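Local coordinates for protein putative amidohydrolase (Unidentified, PDB 3MKV) that probably hydrolyses dipeptides with a C-terminal proline, acting as a zinc-dependent prolidase of the amidohydrolase superfamily, at residues R134-T139 and L167-D172; Y212-I217 and A244-V249; G24-I29 and K40-S45; F8-L13 and V49-G54. All coordinates share one frame; numbering follows the deposited sequence.

Interaction 1. Residues R134-T139 and L167-D172; sequences RALSQT and LGRVAD
The guanidinium of R134 lies flat on that of R169, their planes 14° apart and their centres 4.3 Å from each other. R169 CD sits over the middle of the R134 group, while R134 NH2 covers one face of the R169 group and comes 3.5 Å from R169 NH1. Carboxylates of helix 174-187 are close by: R169 forms salt bridges with E183 and E184, whose negative charge probably favours the close approach of the two groups. Each arginine chain bends at chi3 (-73° in R134), and the two side chains cross at about a right angle with their flat ends nearly parallel. L136 runs alongside R169 and points the same way, its CD1 against the R169 methylenes.

Behind these side chains is a small parallel two-stranded sheet, formed by strands 135-137 and 168-170 within the amidohydrolase domain, whose family fold is a TIM barrel. Its ladder has the usual parallel pattern: A135 N donates to L167 O, A135 O accepts from R169 N, S137 N donates to R169 O and S137 O accepts from A171 N. The side chain of L167, just before strand 168-170, lies about 6 Å from a bound zinc.

Past the ladder, the D172 carboxylate receives T139 with both oxygens. T139 N reaches OD1 of D172 on its syn lone pair at 2.9 Å with an almost straight N-H, and T139 OG1 donates to OD2 of D172 at 2.6 Å from 27° out of the carboxylate plane. D172 OD1 also forms a salt bridge with R182 of the second subunit.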
loop_
_atom_site.group_PDB
_atom_site.type_symbol
_atom_site.label_atom_id
_atom_site.label_comp_id
_atom_site.label_asym_id
_atom_site.label_seq_id
_atom_site.Cartn_x
_atom_site.Cartn_y
_atom_site.Cartn_z
ATOM N N ARG A 134 1.244 16.884 19.957
ATOM C CA ARG A 134 2.602 16.699 19.464
ATOM C C ARG A 134 3.122 17.948 18.756
ATOM O O ARG A 134 2.415 18.566 17.967
ATOM C CB ARG A 134 2.669 15.502 18.523
ATOM C CG ARG A 134 2.628 14.176 19.245
ATOM C CD ARG A 134 2.468 13.044 18.246
ATOM N NE ARG A 134 1.121 12.979 17.678
ATOM C CZ ARG A 134 0.831 12.358 16.538
ATOM N NH1 ARG A 134 1.795 11.776 15.844
ATOM N NH2 ARG A 134 -0.413 12.323 16.086
ATOM N N ALA A 135 4.362 18.313 19.055
ATOM C CA ALA A 135 5.024 19.414 18.379
ATOM C C ALA A 135 5.167 19.107 16.895
ATOM O O ALA A 135 5.536 17.993 16.519
ATOM C CB ALA A 135 6.386 19.641 18.990
ATOM N N LEU A 136 4.883 20.090 16.048
ATOM C CA LEU A 136 5.114 19.928 14.610
ATOM C C LEU A 136 6.563 20.244 14.232
ATOM O O LEU A 136 7.097 21.295 14.556
ATOM C CB LEU A 136 4.149 20.784 13.796
ATOM C CG LEU A 136 2.827 20.123 13.376
ATOM C CD1 LEU A 136 2.061 19.548 14.556
ATOM C CD2 LEU A 136 1.964 21.115 12.627
ATOM N N SER A 137 7.201 19.312 13.546
ATOM C CA SER A 137 8.564 19.509 13.087
ATOM C C SER A 137 8.656 19.105 11.622
ATOM O O SER A 137 7.877 18.268 11.145
ATOM C CB SER A 137 9.527 18.665 13.921
ATOM O OG SER A 137 10.832 18.708 13.379
ATOM N N GLN A 138 9.604 19.707 10.912
ATOM C CA GLN A 138 9.897 19.312 9.546
ATOM C C GLN A 138 10.858 18.137 9.630
ATOM O O GLN A 138 11.389 17.828 10.701
ATOM C CB GLN A 138 10.573 20.461 8.791
ATOM C CG GLN A 138 11.935 20.812 9.381
ATOM C CD GLN A 138 12.764 21.728 8.507
ATOM O OE1 GLN A 138 12.440 22.905 8.318
ATOM N NE2 GLN A 138 13.856 21.197 7.982
ATOM N N THR A 139 11.094 17.494 8.496
ATOM C CA THR A 139 12.074 16.430 8.412
ATOM C C THR A 139 13.467 16.932 8.802
ATOM O O THR A 139 13.954 17.944 8.276
ATOM C CB THR A 139 12.111 15.881 6.997
ATOM O OG1 THR A 139 10.879 15.207 6.726
ATOM C CG2 THR A 139 13.282 14.936 6.813
ATOM N N LEU A 167 7.040 13.428 21.821
ATOM C CA LEU A 167 6.874 14.869 22.032
ATOM C C LEU A 167 6.467 15.612 20.740
ATOM O O LEU A 167 5.837 16.678 20.788
ATOM C CB LEU A 167 8.168 15.495 22.566
ATOM C CG LEU A 167 8.847 15.090 23.882
ATOM C CD1 LEU A 167 9.762 16.248 24.316
ATOM C CD2 LEU A 167 7.887 14.726 25.007
ATOM N N GLY A 168 6.843 15.059 19.591
ATOM C CA GLY A 168 6.486 15.661 18.320
ATOM C C GLY A 168 6.090 14.694 17.223
ATOM O O GLY A 168 5.941 13.503 17.452
ATOM N N ARG A 169 5.914 15.233 16.021
ATOM C CA ARG A 169 5.571 14.454 14.843
ATOM C C ARG A 169 6.137 15.190 13.649
ATOM O O ARG A 169 6.169 16.413 13.645
ATOM C CB ARG A 169 4.060 14.353 14.689
ATOM C CG ARG A 169 3.382 15.708 14.490
ATOM C CD ARG A 169 1.870 15.559 14.404
ATOM N NE ARG A 169 1.458 14.878 13.186
ATOM C CZ ARG A 169 0.192 14.595 12.881
ATOM N NH1 ARG A 169 -0.789 14.924 13.709
ATOM N NH2 ARG A 169 -0.098 13.974 11.746
ATOM N N VAL A 170 6.570 14.446 12.633
ATOM C CA VAL A 170 7.114 15.048 11.422
ATOM C C VAL A 170 6.036 15.357 10.401
ATOM O O VAL A 170 5.082 14.598 10.233
ATOM C CB VAL A 170 8.176 14.152 10.764
ATOM C CG1 VAL A 170 8.647 14.772 9.436
ATOM C CG2 VAL A 170 9.340 13.944 11.721
ATOM N N ALA A 171 6.199 16.482 9.719
ATOM C CA ALA A 171 5.242 16.923 8.718
ATOM C C ALA A 171 5.909 17.973 7.820
ATOM O O ALA A 171 6.566 18.894 8.314
ATOM C CB ALA A 171 3.980 17.497 9.395
ATOM N N ASP A 172 5.745 17.825 6.506
ATOM C CA ASP A 172 6.362 18.740 5.550
ATOM C C ASP A 172 5.353 19.137 4.502
ATOM O O ASP A 172 4.595 18.307 3.998
ATOM C CB ASP A 172 7.558 18.086 4.861
ATOM C CG ASP A 172 8.615 17.619 5.840
ATOM O OD1 ASP A 172 9.466 18.435 6.266
ATOM O OD2 ASP A 172 8.604 16.421 6.171
#

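Interaction 2. Residues Y212-I217 and A244-V249; sequences YSEDEI and AVRCGV
E214 meets C247 and R246 along its length. Its CB lies 3.7 Å from C247 SG, and CG stays beside the same sulfur at 3.8 Å. Beyond CG the chain is extended (chi2 -168°), which carries the carboxylate past the cysteine toward the arginine. There OE1 of E214 approaches the edge of the R246 guanidinium, near its plane, 3.6 Å from R246 NH2; this long salt bridge is doubtful, because R246 is modelled in two positions. OE2 of E214 has a stronger partner in R218, one turn further along its own helix.

This is the first turn of helix 214-225 packing on the end of helix 238-246, two helices of the barrel domain. The first helix opens with a capping box: S213 OG accepts from E216 N, and S213 N donates to E216 OE2 at 2.7 Å. The second finishes in a Schellman motif, with G248 at positive phi.

Deeper in, I217 points at the other segment. Its CB lies 4.1 Å from C247 SG and its CG2 lies 3.9 Å from V249 CG2, while CD1 extends toward the backbone of A244.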
loop_
_atom_site.group_PDB
_atom_site.type_symbol
_atom_site.label_atom_id
_atom_site.label_comp_id
_atom_site.label_asym_id
_atom_site.label_seq_id
_atom_site.Cartn_x
_atom_site.Cartn_y
_atom_site.Cartn_z
ATOM N N TYR A 212 11.017 25.014 9.089
ATOM C CA TYR A 212 9.870 25.299 8.225
ATOM C C TYR A 212 10.083 26.494 7.310
ATOM O O TYR A 212 10.845 27.409 7.617
ATOM C CB TYR A 212 8.581 25.502 9.052
ATOM C CG TYR A 212 7.930 24.203 9.488
ATOM C CD1 TYR A 212 7.602 23.966 10.826
ATOM C CD2 TYR A 212 7.676 23.205 8.568
ATOM C CE1 TYR A 212 7.021 22.782 11.222
ATOM C CE2 TYR A 212 7.094 22.012 8.953
ATOM C CZ TYR A 212 6.770 21.797 10.277
ATOM O OH TYR A 212 6.194 20.589 10.629
ATOM N N SER A 213 9.394 26.469 6.178
ATOM C CA SER A 213 9.276 27.623 5.304
ATOM C C SER A 213 8.211 28.559 5.863
ATOM O O SER A 213 7.392 28.150 6.683
ATOM C CB SER A 213 8.839 27.166 3.912
ATOM O OG SER A 213 7.518 26.642 3.936
ATOM N N GLU A 214 8.208 29.801 5.391
ATOM C CA GLU A 214 7.205 30.784 5.788
ATOM C C GLU A 214 5.786 30.433 5.324
ATOM O O GLU A 214 4.797 30.823 5.948
ATOM C CB GLU A 214 7.610 32.152 5.262
ATOM C CG GLU A 214 8.972 32.597 5.794
ATOM C CD GLU A 214 9.257 34.050 5.508
ATOM O OE1 GLU A 214 10.434 34.452 5.618
ATOM O OE2 GLU A 214 8.304 34.786 5.161
ATOM N N ASP A 215 5.700 29.702 4.217
ATOM C CA ASP A 215 4.435 29.180 3.731
ATOM C C ASP A 215 3.830 28.168 4.699
ATOM O O ASP A 215 2.613 28.154 4.913
ATOM C CB ASP A 215 4.637 28.505 2.375
ATOM C CG ASP A 215 4.707 29.498 1.225
ATOM O OD1 ASP A 215 3.898 30.452 1.198
ATOM O OD2 ASP A 215 5.567 29.308 0.338
ATOM N N GLU A 216 4.671 27.296 5.251
ATOM C CA GLU A 216 4.201 26.322 6.245
ATOM C C GLU A 216 3.781 27.022 7.536
ATOM O O GLU A 216 2.665 26.831 8.001
ATOM C CB GLU A 216 5.253 25.234 6.521
ATOM C CG GLU A 216 5.433 24.214 5.390
ATOM C CD GLU A 216 6.838 23.637 5.344
ATOM O OE1 GLU A 216 6.995 22.390 5.302
ATOM O OE2 GLU A 216 7.797 24.437 5.356
ATOM N N ILE A 217 4.644 27.874 8.083
ATOM C CA ILE A 217 4.325 28.579 9.323
ATOM C C ILE A 217 3.002 29.318 9.211
ATOM O O ILE A 217 2.133 29.180 10.074
ATOM C CB ILE A 217 5.421 29.585 9.723
ATOM C CG1 ILE A 217 6.736 28.865 10.013
ATOM C CG2 ILE A 217 4.983 30.423 10.939
ATOM C CD1 ILE A 217 7.884 29.822 10.378
ATOM N N ALA A 244 9.389 33.797 12.307
ATOM C CA ALA A 244 8.282 33.196 13.025
ATOM C C ALA A 244 7.252 34.245 13.405
ATOM O O ALA A 244 6.051 34.064 13.207
ATOM C CB ALA A 244 8.801 32.483 14.276
ATOM N N VAL A 245 7.723 35.353 13.953
ATOM C CA VAL A 245 6.822 36.425 14.354
ATOM C C VAL A 245 6.126 37.107 13.173
ATOM O O VAL A 245 4.956 37.486 13.277
ATOM C CB VAL A 245 7.534 37.451 15.246
ATOM C CG1 VAL A 245 6.723 38.723 15.342
ATOM C CG2 VAL A 245 7.749 36.857 16.619
ATOM N N ARG A 246 6.832 37.267 12.056
ATOM C CA ARG A 246 6.257 37.885 10.864
ATOM C C ARG A 246 5.234 36.957 10.239
ATOM O O ARG A 246 4.386 37.380 9.462
ATOM C CB ARG A 246 7.343 38.188 9.831
ATOM C CG ARG A 246 8.181 39.408 10.125
ATOM C CD ARG A 246 9.156 39.689 8.987
ATOM N NE ARG A 246 10.449 39.034 9.176
ATOM C CZ ARG A 246 10.864 37.962 8.505
ATOM N NH1 ARG A 246 12.066 37.453 8.759
ATOM N NH2 ARG A 246 10.085 37.401 7.584
ATOM N N CYS A 247 5.336 35.675 10.566
ATOM C CA CYS A 247 4.418 34.679 10.026
ATOM C C CYS A 247 3.186 34.514 10.903
ATOM O O CYS A 247 2.225 33.860 10.509
ATOM C CB CYS A 247 5.119 33.339 9.822
ATOM S SG CYS A 247 6.330 33.351 8.475
ATOM N N GLY A 248 3.214 35.116 12.086
ATOM C CA GLY A 248 2.019 35.219 12.917
ATOM C C GLY A 248 2.067 34.460 14.234
ATOM O O GLY A 248 1.081 34.437 14.969
ATOM N N VAL A 249 3.206 33.839 14.534
ATOM C CA VAL A 249 3.381 33.078 15.765
ATOM C C VAL A 249 3.180 33.973 16.996
ATOM O O VAL A 249 3.723 35.072 17.046
ATOM C CB VAL A 249 4.778 32.466 15.798
ATOM C CG1 VAL A 249 5.083 31.884 17.151
ATOM C CG2 VAL A 249 4.909 31.405 14.726
#

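Interaction 3. Residues G24-I29 and K40-S45; sequences GFEILI and KPIKSS
I42 packs closely against the strand at residues 26-28. Its CG1 lies 3.9 Å from E26 CB, and its CD1 continues over the backbone, 3.6 Å from E26 O, before reaching L28 CB at 3.9 Å. The methyl thus rests on the peptide between E26 and I27, flanked by the roots of two side chains that point from the strand toward the loop. E26 completes this side: its chain is extended beyond CG (chi2 -170°), and the carboxylate reaches along I42 to the start of the loop. OE2 of E26 takes a hydrogen bond from I42 N at 3.1 Å, approached on the anti side and 31° out of the carboxylate plane.

Toward the ends the contact thins. P41 meets E26 OE2 with CA and CB, and S44 CB only approaches L28 CD1, at 4.1 Å. K40 and K43 both point away from the strand and are exposed.

Strand 25-30 belongs to a mixed sheet, probably part of the small beta-rich domain that amidohydrolase-superfamily enzymes carry beside the barrel. Segment 40-45 is the irregular connection from strand 33-38 to strand 48-51, passing across one face of that sheet. E26 and I42 are both only partly buried. With a single hydrogen bond from a backbone N-H to a carboxylate and no regular pairing, the loop is held to the sheet through side chains, chiefly by I42's apolar packing.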
loop_
_atom_site.group_PDB
_atom_site.type_symbol
_atom_site.label_atom_id
_atom_site.label_comp_id
_atom_site.label_asym_id
_atom_site.label_seq_id
_atom_site.Cartn_x
_atom_site.Cartn_y
_atom_site.Cartn_z
ATOM N N GLY A 24 -4.395 42.906 55.530
ATOM C CA GLY A 24 -5.765 43.109 56.002
ATOM C C GLY A 24 -6.895 42.707 55.069
ATOM O O GLY A 24 -8.019 43.190 55.206
ATOM N N PHE A 25 -6.615 41.814 54.123
ATOM C CA PHE A 25 -7.671 41.283 53.259
ATOM C C PHE A 25 -8.162 39.910 53.694
ATOM O O PHE A 25 -7.453 39.148 54.355
ATOM C CB PHE A 25 -7.211 41.211 51.804
ATOM C CG PHE A 25 -7.212 42.536 51.107
ATOM C CD1 PHE A 25 -8.341 42.971 50.427
ATOM C CD2 PHE A 25 -6.083 43.347 51.129
ATOM C CE1 PHE A 25 -8.350 44.199 49.785
ATOM C CE2 PHE A 25 -6.082 44.571 50.493
ATOM C CZ PHE A 25 -7.219 45.001 49.818
ATOM N N GLU A 26 -9.394 39.604 53.313
ATOM C CA GLU A 26 -9.932 38.268 53.481
ATOM C C GLU A 26 -10.437 37.769 52.126
ATOM O O GLU A 26 -10.909 38.561 51.296
ATOM C CB GLU A 26 -11.047 38.264 54.528
ATOM C CG GLU A 26 -10.553 38.569 55.944
ATOM C CD GLU A 26 -11.621 38.333 57.003
ATOM O OE1 GLU A 26 -11.258 38.243 58.193
ATOM O OE2 GLU A 26 -12.818 38.236 56.653
ATOM N N ILE A 27 -10.321 36.463 51.890
ATOM C CA ILE A 27 -10.714 35.899 50.607
ATOM C C ILE A 27 -11.783 34.830 50.786
ATOM O O ILE A 27 -11.643 33.924 51.604
ATOM C CB ILE A 27 -9.498 35.314 49.856
ATOM C CG1 ILE A 27 -8.272 36.214 50.040
ATOM C CG2 ILE A 27 -9.817 35.144 48.380
ATOM C CD1 ILE A 27 -6.963 35.525 49.746
ATOM N N LEU A 28 -12.862 34.950 50.024
ATOM C CA LEU A 28 -13.966 34.007 50.119
ATOM C C LEU A 28 -13.984 33.072 48.916
ATOM O O LEU A 28 -14.271 33.489 47.797
ATOM C CB LEU A 28 -15.296 34.746 50.222
ATOM C CG LEU A 28 -16.549 33.869 50.302
ATOM C CD1 LEU A 28 -16.595 33.094 51.614
ATOM C CD2 LEU A 28 -17.794 34.718 50.134
ATOM N N ILE A 29 -13.664 31.805 49.160
ATOM C CA ILE A 29 -13.677 30.792 48.121
ATOM C C ILE A 29 -14.869 29.874 48.299
ATOM O O ILE A 29 -15.114 29.379 49.397
ATOM C CB ILE A 29 -12.408 29.925 48.173
ATOM C CG1 ILE A 29 -11.207 30.733 47.686
ATOM C CG2 ILE A 29 -12.595 28.641 47.359
ATOM C CD1 ILE A 29 -11.065 32.037 48.411
ATOM N N LYS A 40 -12.631 44.783 54.384
ATOM C CA LYS A 40 -13.787 44.723 55.268
ATOM C C LYS A 40 -14.186 43.269 55.505
ATOM O O LYS A 40 -14.878 42.673 54.678
ATOM C CB LYS A 40 -14.969 45.472 54.647
ATOM C CG LYS A 40 -15.015 46.961 54.952
ATOM C CD LYS A 40 -15.079 47.208 56.453
ATOM C CE LYS A 40 -15.978 48.392 56.786
ATOM N NZ LYS A 40 -15.695 49.570 55.921
ATOM N N PRO A 41 -13.750 42.691 56.637
ATOM C CA PRO A 41 -14.105 41.321 56.972
ATOM C C PRO A 41 -15.434 40.905 56.346
ATOM O O PRO A 41 -16.382 41.689 56.323
ATOM C CB PRO A 41 -14.200 41.371 58.495
ATOM C CG PRO A 41 -13.127 42.385 58.882
ATOM C CD PRO A 41 -12.901 43.293 57.682
ATOM N N ILE A 42 -15.491 39.678 55.836
ATOM C CA ILE A 42 -16.654 39.207 55.083
ATOM C C ILE A 42 -17.500 38.195 55.845
ATOM O O ILE A 42 -16.998 37.453 56.689
ATOM C CB ILE A 42 -16.250 38.611 53.712
ATOM C CG1 ILE A 42 -14.878 37.939 53.805
ATOM C CG2 ILE A 42 -16.231 39.696 52.641
ATOM C CD1 ILE A 42 -14.189 37.767 52.467
ATOM N N LYS A 43 -18.791 38.179 55.526
ATOM C CA LYS A 43 -19.751 37.304 56.186
ATOM C C LYS A 43 -19.752 35.913 55.557
ATOM O O LYS A 43 -20.018 35.763 54.361
ATOM C CB LYS A 43 -21.151 37.907 56.079
ATOM C CG LYS A 43 -21.826 37.635 54.740
ATOM C CD LYS A 43 -22.758 38.765 54.342
ATOM C CE LYS A 43 -21.968 40.019 54.003
ATOM N NZ LYS A 43 -22.836 41.085 53.439
ATOM N N SER A 44 -19.459 34.899 56.365
ATOM C CA SER A 44 -19.489 33.516 55.895
ATOM C C SER A 44 -20.029 32.591 56.978
ATOM O O SER A 44 -19.380 32.368 58.001
ATOM C CB SER A 44 -18.095 33.060 55.480
ATOM O OG SER A 44 -17.249 32.980 56.613
ATOM N N SER A 45 -21.218 32.051 56.741
ATOM C CA SER A 45 -21.886 31.201 57.716
ATOM C C SER A 45 -21.429 29.748 57.618
ATOM O O SER A 45 -21.319 29.052 58.627
ATOM C CB SER A 45 -23.400 31.294 57.532
ATOM O OG SER A 45 -23.738 31.316 56.153
#

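Interaction 4. Residues F8-L13 and V49-G54; sequences FRNGAL and VIDVKG
F8-R9 and I50-D51 pair as parallel strands, with R9 N donating to I50 O at 2.9 Å and R9 O accepting from V52 N at 3.1 Å. The chain then turns a corner at N10 and G11, where N10 O takes a further bond from G54 N and carries the pairing on to G54.

On the buried face, F8 and I50 lie side by side and point the same way. I50 CD1 sits over one face of the F8 ring, displaced toward its rim, in a CH-pi contact 4.1 Å from the ring centroid. V52 CG2 comes instead to the ring edge, at 4.4 Å from F8 CD1. The strands concerned, 5-9 and 48-51, are neighbours in a four-stranded mixed sheet, with 48-51 at one edge within this chain; its F8 side packs on V380 and V382 of strand 380-383 and on I57 in the adjoining sheet.

The face carrying R9 and D51 is polar. R9 bends at chi3 (67°), bringing its end toward D51, with NH1 next to D51 OD2. A salt bridge there is doubtful, since R9 is modelled in two positions, touches a crystal neighbour and comes too close to the oxygen in the one given. The other oxygen, D51 OD1, receives a weak hydrogen bond from N10 ND2 at 3.4 Å and another weak one from K53 N.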
loop_
_atom_site.group_PDB
_atom_site.type_symbol
_atom_site.label_atom_id
_atom_site.label_comp_id
_atom_site.label_asym_id
_atom_site.label_seq_id
_atom_site.Cartn_x
_atom_site.Cartn_y
_atom_site.Cartn_z
ATOM N N PHE A 8 -9.966 32.446 53.666
ATOM C CA PHE A 8 -8.608 32.777 54.052
ATOM C C PHE A 8 -8.625 34.064 54.859
ATOM O O PHE A 8 -9.225 35.058 54.436
ATOM C CB PHE A 8 -7.742 32.950 52.811
ATOM C CG PHE A 8 -7.492 31.670 52.067
ATOM C CD1 PHE A 8 -6.337 30.939 52.289
ATOM C CD2 PHE A 8 -8.407 31.200 51.142
ATOM C CE1 PHE A 8 -6.099 29.766 51.604
ATOM C CE2 PHE A 8 -8.178 30.027 50.460
ATOM C CZ PHE A 8 -7.024 29.308 50.691
ATOM N N ARG A 9 -7.981 34.053 56.016
ATOM C CA ARG A 9 -7.969 35.187 56.929
ATOM C C ARG A 9 -6.598 35.386 57.600
ATOM O O ARG A 9 -5.869 34.439 57.803
ATOM C CB ARG A 9 -9.041 34.968 58.002
ATOM C CG ARG A 9 -9.367 36.189 58.845
ATOM C CD ARG A 9 -10.350 35.851 59.965
ATOM N NE ARG A 9 -9.766 34.961 60.969
ATOM C CZ ARG A 9 -8.849 35.335 61.857
ATOM N NH1 ARG A 9 -8.376 34.456 62.737
ATOM N NH2 ARG A 9 -8.405 36.587 61.866
ATOM N N ASN A 10 -6.303 36.608 58.003
ATOM C CA ASN A 10 -5.089 36.894 58.767
ATOM C C ASN A 10 -3.758 36.693 58.030
ATOM O O ASN A 10 -2.804 36.130 58.587
ATOM C CB ASN A 10 -5.079 36.073 60.052
ATOM C CG ASN A 10 -4.294 36.744 61.155
ATOM O OD1 ASN A 10 -4.451 37.944 61.397
ATOM N ND2 ASN A 10 -3.439 35.979 61.831
ATOM N N GLY A 11 -3.682 37.173 56.792
ATOM C CA GLY A 11 -2.447 37.070 56.026
ATOM C C GLY A 11 -2.176 38.246 55.105
ATOM O O GLY A 11 -3.007 39.146 54.950
ATOM N N ALA A 12 -0.992 38.242 54.502
ATOM C CA ALA A 12 -0.669 39.194 53.460
ATOM C C ALA A 12 -1.211 38.642 52.149
ATOM O O ALA A 12 -1.291 37.429 51.971
ATOM C CB ALA A 12 0.833 39.397 53.373
ATOM N N LEU A 13 -1.598 39.536 51.247
ATOM C CA LEU A 13 -2.113 39.155 49.943
ATOM C C LEU A 13 -1.157 39.647 48.891
ATOM O O LEU A 13 -0.786 40.813 48.891
ATOM C CB LEU A 13 -3.480 39.784 49.695
ATOM C CG LEU A 13 -4.091 39.497 48.327
ATOM C CD1 LEU A 13 -4.088 38.000 48.058
ATOM C CD2 LEU A 13 -5.492 40.055 48.241
ATOM N N VAL A 49 -12.823 28.244 57.670
ATOM C CA VAL A 49 -11.849 29.321 57.814
ATOM C C VAL A 49 -10.408 28.830 57.824
ATOM O O VAL A 49 -10.072 27.863 58.505
ATOM C CB VAL A 49 -12.106 30.137 59.104
ATOM C CG1 VAL A 49 -10.892 31.012 59.455
ATOM C CG2 VAL A 49 -13.369 30.975 58.960
ATOM N N ILE A 50 -9.552 29.520 57.077
ATOM C CA ILE A 50 -8.135 29.188 57.054
ATOM C C ILE A 50 -7.291 30.328 57.621
ATOM O O ILE A 50 -7.218 31.417 57.052
ATOM C CB ILE A 50 -7.677 28.800 55.634
ATOM C CG1 ILE A 50 -8.446 27.554 55.173
ATOM C CG2 ILE A 50 -6.170 28.568 55.601
ATOM C CD1 ILE A 50 -8.303 27.223 53.708
ATOM N N ASP A 51 -6.661 30.072 58.760
ATOM C CA ASP A 51 -5.876 31.093 59.428
ATOM C C ASP A 51 -4.421 30.987 59.011
ATOM O O ASP A 51 -3.766 29.974 59.251
ATOM C CB ASP A 51 -6.016 30.966 60.945
ATOM C CG ASP A 51 -5.774 32.281 61.666
ATOM O OD1 ASP A 51 -4.713 32.904 61.435
ATOM O OD2 ASP A 51 -6.649 32.682 62.467
ATOM N N VAL A 52 -3.918 32.052 58.401
ATOM C CA VAL A 52 -2.612 32.023 57.763
ATOM C C VAL A 52 -1.457 32.450 58.673
ATOM O O VAL A 52 -0.305 32.470 58.235
ATOM C CB VAL A 52 -2.615 32.883 56.473
ATOM C CG1 VAL A 52 -1.287 32.764 55.743
ATOM C CG2 VAL A 52 -3.761 32.461 55.566
ATOM N N LYS A 53 -1.760 32.785 59.926
ATOM C CA LYS A 53 -0.727 33.177 60.891
ATOM C C LYS A 53 0.271 34.140 60.275
ATOM O O LYS A 53 1.487 33.974 60.427
ATOM C CB LYS A 53 0.022 31.958 61.440
ATOM C CG LYS A 53 -0.729 31.171 62.505
ATOM C CD LYS A 53 -0.898 31.991 63.785
ATOM C CE LYS A 53 0.443 32.292 64.464
ATOM N NZ LYS A 53 0.919 31.171 65.326
ATOM N N GLY A 54 -0.248 35.138 59.565
ATOM C CA GLY A 54 0.588 36.179 58.976
ATOM C C GLY A 54 1.509 35.702 57.870
ATOM O O GLY A 54 2.573 36.281 57.649
#

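How the interactions relate
Two pairs of contacts lie on opposite sides of the chain's centre, with 48 to 50 Å between the centres of one pair and those of the other. Interactions 3 and 4, centred 10 Å apart, share the small mixed sheet: strands 25-30 and 5-9 are neighbours, and I27 O pairs with F8 N. Along the chain, 24-29 and 40-45 fall between the two halves of interaction 4. Interactions 1 and 2 follow in series within the amidohydrolase domain, their centres 15 Å apart, joined by Y212 bonding to Q138 and A171. Both touch the second subunit, where R182 meets D172 and E216, so this zinc-bearing side also contributes to assembly.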